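Local coordinates for protein transcriptional regulator, TetR family (Vibrio parahaemolyticus, PDB 3HE0) that probably binds regulatory DNA through an N-terminal helix-turn-helix domain and acts as a transcription factor of the TetR family, at residues 87-92 with 181-186. Residues are numbered along the deposited sequence; the frame is centred on the assembly and turned at random.
Sequences RYRTMW and ALEAAI. Unlike the reference sequence in segment 87-92: Arg87 (reference Cys).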
ATOM      1  N   ARG A  87      -8.575  -9.784  20.355  1.00 26.00           N
ATOM      2  CA  ARG A  87      -7.347 -10.057  19.607  1.00 25.96           C
ATOM      3  C   ARG A  87      -7.353  -9.248  18.297  1.00 24.93           C
ATOM      4  O   ARG A  87      -6.351  -8.659  17.928  1.00 24.99           O
ATOM      5  CB  ARG A  87      -7.196 -11.546  19.303  1.00 26.04           C
ATOM      6  CG  ARG A  87      -6.901 -12.391  20.521  1.00 27.39           C
ATOM      7  CD  ARG A  87      -6.623 -13.813  20.125  1.00 28.45           C
ATOM      8  NE  ARG A  87      -7.812 -14.624  20.287  1.00 29.67           N
ATOM      9  CZ  ARG A  87      -8.061 -15.757  19.629  1.00 30.14           C
ATOM     10  NH1 ARG A  87      -9.183 -16.412  19.876  1.00 31.76           N
ATOM     11  NH2 ARG A  87      -7.223 -16.240  18.725  1.00 29.74           N
ATOM     12  N   TYR A  88      -8.488  -9.223  17.620  1.00 24.37           N
ATOM     13  CA  TYR A  88      -8.606  -8.466  16.375  1.00 24.72           C
ATOM     14  C   TYR A  88      -8.296  -6.984  16.622  1.00 24.58           C
ATOM     15  O   TYR A  88      -7.462  -6.394  15.933  1.00 23.33           O
ATOM     16  CB  TYR A  88      -9.989  -8.652  15.751  1.00 24.54           C
ATOM     17  CG  TYR A  88     -10.179  -7.838  14.494  1.00 25.00           C
ATOM     18  CD1 TYR A  88      -9.732  -8.300  13.273  1.00 24.61           C
ATOM     19  CD2 TYR A  88     -10.768  -6.589  14.534  1.00 25.01           C
ATOM     20  CE1 TYR A  88      -9.887  -7.528  12.109  1.00 25.31           C
ATOM     21  CE2 TYR A  88     -10.941  -5.820  13.366  1.00 24.92           C
ATOM     22  CZ  TYR A  88     -10.493  -6.300  12.174  1.00 24.08           C
ATOM     23  OH  TYR A  88     -10.647  -5.552  11.033  1.00 25.18           O
ATOM     24  N   ARG A  89      -8.932  -6.407  17.646  1.00 24.80           N
ATOM     25  CA  ARG A  89      -8.759  -4.992  17.947  1.00 25.16           C
ATOM     26  C   ARG A  89      -7.317  -4.678  18.290  1.00 25.11           C
ATOM     27  O   ARG A  89      -6.799  -3.626  17.893  1.00 25.74           O
ATOM     28  CB  ARG A  89      -9.678  -4.549  19.104  1.00 25.82           C
ATOM     29  CG  ARG A  89      -9.598  -3.041  19.452  1.00 27.53           C
ATOM     30  CD  ARG A  89     -10.547  -2.607  20.594  1.00 28.83           C
ATOM     31  NE  ARG A  89     -11.914  -2.529  20.106  1.00 32.13           N
ATOM     32  CZ  ARG A  89     -12.834  -3.485  20.232  1.00 35.31           C
ATOM     33  NH1 ARG A  89     -14.049  -3.290  19.729  1.00 35.31           N
ATOM     34  NH2 ARG A  89     -12.557  -4.636  20.861  1.00 37.65           N
ATOM     35  N   THR A  90      -6.667  -5.554  19.053  1.00 24.20           N
ATOM     36  CA  THR A  90      -5.303  -5.298  19.459  1.00 23.83           C
ATOM     37  C   THR A  90      -4.392  -5.176  18.233  1.00 24.65           C
ATOM     38  O   THR A  90      -3.661  -4.201  18.078  1.00 24.59           O
ATOM     39  CB  THR A  90      -4.764  -6.406  20.421  1.00 23.78           C
ATOM     40  OG1 THR A  90      -5.641  -6.529  21.543  1.00 23.96           O
ATOM     41  CG2 THR A  90      -3.376  -6.079  20.938  1.00 20.85           C
HETATM   42  N   MSE A  91      -4.442  -6.179  17.369  1.00 25.58           N
HETATM   43  CA  MSE A  91      -3.598  -6.216  16.188  1.00 26.45           C
HETATM   44  C   MSE A  91      -3.936  -5.053  15.263  1.00 25.66           C
HETATM   45  O   MSE A  91      -3.039  -4.442  14.690  1.00 25.57           O
HETATM   46  CB  MSE A  91      -3.773  -7.541  15.442  1.00 26.86           C
HETATM   47  CG  MSE A  91      -3.176  -8.710  16.190  1.00 30.92           C
HETATM   48 SE   MSE A  91      -3.561 -10.394  15.297  1.00 41.00          SE
HETATM   49  CE  MSE A  91      -2.557 -11.575  16.483  1.00 39.47           C
ATOM     50  N   TRP A  92      -5.221  -4.743  15.133  1.00 25.06           N
ATOM     51  CA  TRP A  92      -5.656  -3.648  14.254  1.00 24.54           C
ATOM     52  C   TRP A  92      -4.987  -2.366  14.731  1.00 24.82           C
ATOM     53  O   TRP A  92      -4.453  -1.610  13.941  1.00 24.39           O
ATOM     54  CB  TRP A  92      -7.185  -3.521  14.293  1.00 24.03           C
ATOM     55  CG  TRP A  92      -7.783  -2.735  13.196  1.00 22.93           C
ATOM     56  CD1 TRP A  92      -8.482  -3.217  12.113  1.00 23.27           C
ATOM     57  CD2 TRP A  92      -7.772  -1.313  13.059  1.00 21.24           C
ATOM     58  NE1 TRP A  92      -8.897  -2.174  11.318  1.00 21.39           N
ATOM     59  CE2 TRP A  92      -8.475  -0.998  11.887  1.00 20.40           C
ATOM     60  CE3 TRP A  92      -7.251  -0.273  13.830  1.00 21.29           C
ATOM     61  CZ2 TRP A  92      -8.634   0.302  11.457  1.00 20.95           C
ATOM     62  CZ3 TRP A  92      -7.428   1.016  13.398  1.00 22.15           C
ATOM     63  CH2 TRP A  92      -8.112   1.291  12.223  1.00 19.48           C
ATOM     64  N   ALA A 181     -14.329   7.805  15.941  1.00 27.02           N
ATOM     65  CA  ALA A 181     -14.146   7.534  14.511  1.00 26.84           C
ATOM     66  C   ALA A 181     -13.238   6.324  14.285  1.00 25.83           C
ATOM     67  O   ALA A 181     -13.489   5.507  13.409  1.00 26.45           O
ATOM     68  CB  ALA A 181     -13.577   8.785  13.798  1.00 26.90           C
ATOM     69  N   LEU A 182     -12.203   6.193  15.097  1.00 24.64           N
ATOM     70  CA  LEU A 182     -11.305   5.048  14.988  1.00 23.70           C
ATOM     71  C   LEU A 182     -11.997   3.731  15.360  1.00 22.88           C
ATOM     72  O   LEU A 182     -11.869   2.693  14.649  1.00 22.50           O
ATOM     73  CB  LEU A 182     -10.081   5.282  15.875  1.00 23.91           C
ATOM     74  CG  LEU A 182      -8.785   4.576  15.498  1.00 24.24           C
ATOM     75  CD1 LEU A 182      -8.391   4.856  14.063  1.00 24.31           C
ATOM     76  CD2 LEU A 182      -7.681   5.035  16.442  1.00 23.22           C
ATOM     77  N   GLU A 183     -12.726   3.747  16.469  1.00 21.77           N
ATOM     78  CA  GLU A 183     -13.483   2.556  16.870  1.00 22.03           C
ATOM     79  C   GLU A 183     -14.527   2.236  15.792  1.00 21.22           C
ATOM     80  O   GLU A 183     -14.766   1.061  15.518  1.00 20.33           O
ATOM     81  CB  GLU A 183     -14.129   2.722  18.251  1.00 22.79           C
ATOM     82  CG  GLU A 183     -14.951   1.505  18.753  1.00 25.53           C
ATOM     83  CD  GLU A 183     -14.158   0.193  18.808  1.00 29.00           C
ATOM     84  OE1 GLU A 183     -12.992   0.195  19.286  1.00 30.46           O
ATOM     85  OE2 GLU A 183     -14.714  -0.853  18.368  1.00 32.17           O
ATOM     86  N   ALA A 184     -15.094   3.263  15.152  1.00 20.06           N
ATOM     87  CA  ALA A 184     -16.062   3.021  14.077  1.00 20.20           C
ATOM     88  C   ALA A 184     -15.372   2.350  12.905  1.00 20.38           C
ATOM     89  O   ALA A 184     -15.929   1.422  12.313  1.00 19.73           O
ATOM     90  CB  ALA A 184     -16.762   4.295  13.626  1.00 19.59           C
ATOM     91  N   ALA A 185     -14.154   2.784  12.594  1.00 20.54           N
ATOM     92  CA  ALA A 185     -13.356   2.101  11.562  1.00 20.82           C
ATOM     93  C   ALA A 185     -13.030   0.641  11.908  1.00 20.90           C
ATOM     94  O   ALA A 185     -13.115  -0.243  11.025  1.00 21.76           O
ATOM     95  CB  ALA A 185     -12.064   2.866  11.256  1.00 20.82           C
ATOM     96  N   ILE A 186     -12.655   0.373  13.163  1.00 20.79           N
ATOM     97  CA  ILE A 186     -12.354  -0.997  13.587  1.00 20.44           C
ATOM     98  C   ILE A 186     -13.597  -1.871  13.414  1.00 20.81           C
ATOM     99  O   ILE A 186     -13.534  -2.982  12.854  1.00 20.32           O
ATOM    100  CB  ILE A 186     -11.894  -1.062  15.057  1.00 20.96           C
ATOM    101  CG1 ILE A 186     -10.523  -0.373  15.254  1.00 19.54           C
ATOM    102  CG2 ILE A 186     -11.862  -2.496  15.520  1.00 20.27           C
ATOM    103  CD1 ILE A 186     -10.146  -0.066  16.790  1.00 15.64           C
TER
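Ile186 packs against one face of the Trp92 indole where helices 84-97 and 179-193 cross in the all-helical C-terminal domain of this TetR-family regulator. The two short axes run at 120° to one another and approach to 11.3 Å at their closest, a spacing spanned mainly by Trp92, Arg89 and Glu183 reaching across. Trp92, whose CB already points toward 181-186, lays one face of its indole over Ile186. Ile186 CG1 sits 3.7 Å from the centroid of the six-membered ring of Trp92 and close to its normal, a CH-pi contact displaced toward the rim. The longer branch of Ile186 serves two partners, with CG1 against the indole and CD1 4.0 Å from the aliphatic CG of Arg89, while the CG2 methyl approaches CE2 of Tyr88. Leu182 CD1 comes to the edge of the same indole, 4.0 Å from Trp92 CZ3, while Ala185 CB touches near CZ2.

Beside this largely buried apolar patch, the partly exposed Arg89 and Glu183 close a side-on salt bridge. The arginine chain is extended until it bends at chi3 (-76°), which turns the NE and NH1 edge of the guanidinium to the carboxylate; both acceptor oxygens are met on their syn sides, although the two planes are tilted by 35°. Tyr88 presents its ring edge to the carbonyl of Ile186, and its hydroxyl is hydrogen-bonded to Ser189, one turn further along helix 179-193. In the bidentate grip, Arg89 NE lies 3.0 Å from Glu183 OE1, and the almost straight bond from Arg89 NH1 to Glu183 OE2 measures 2.9 Å.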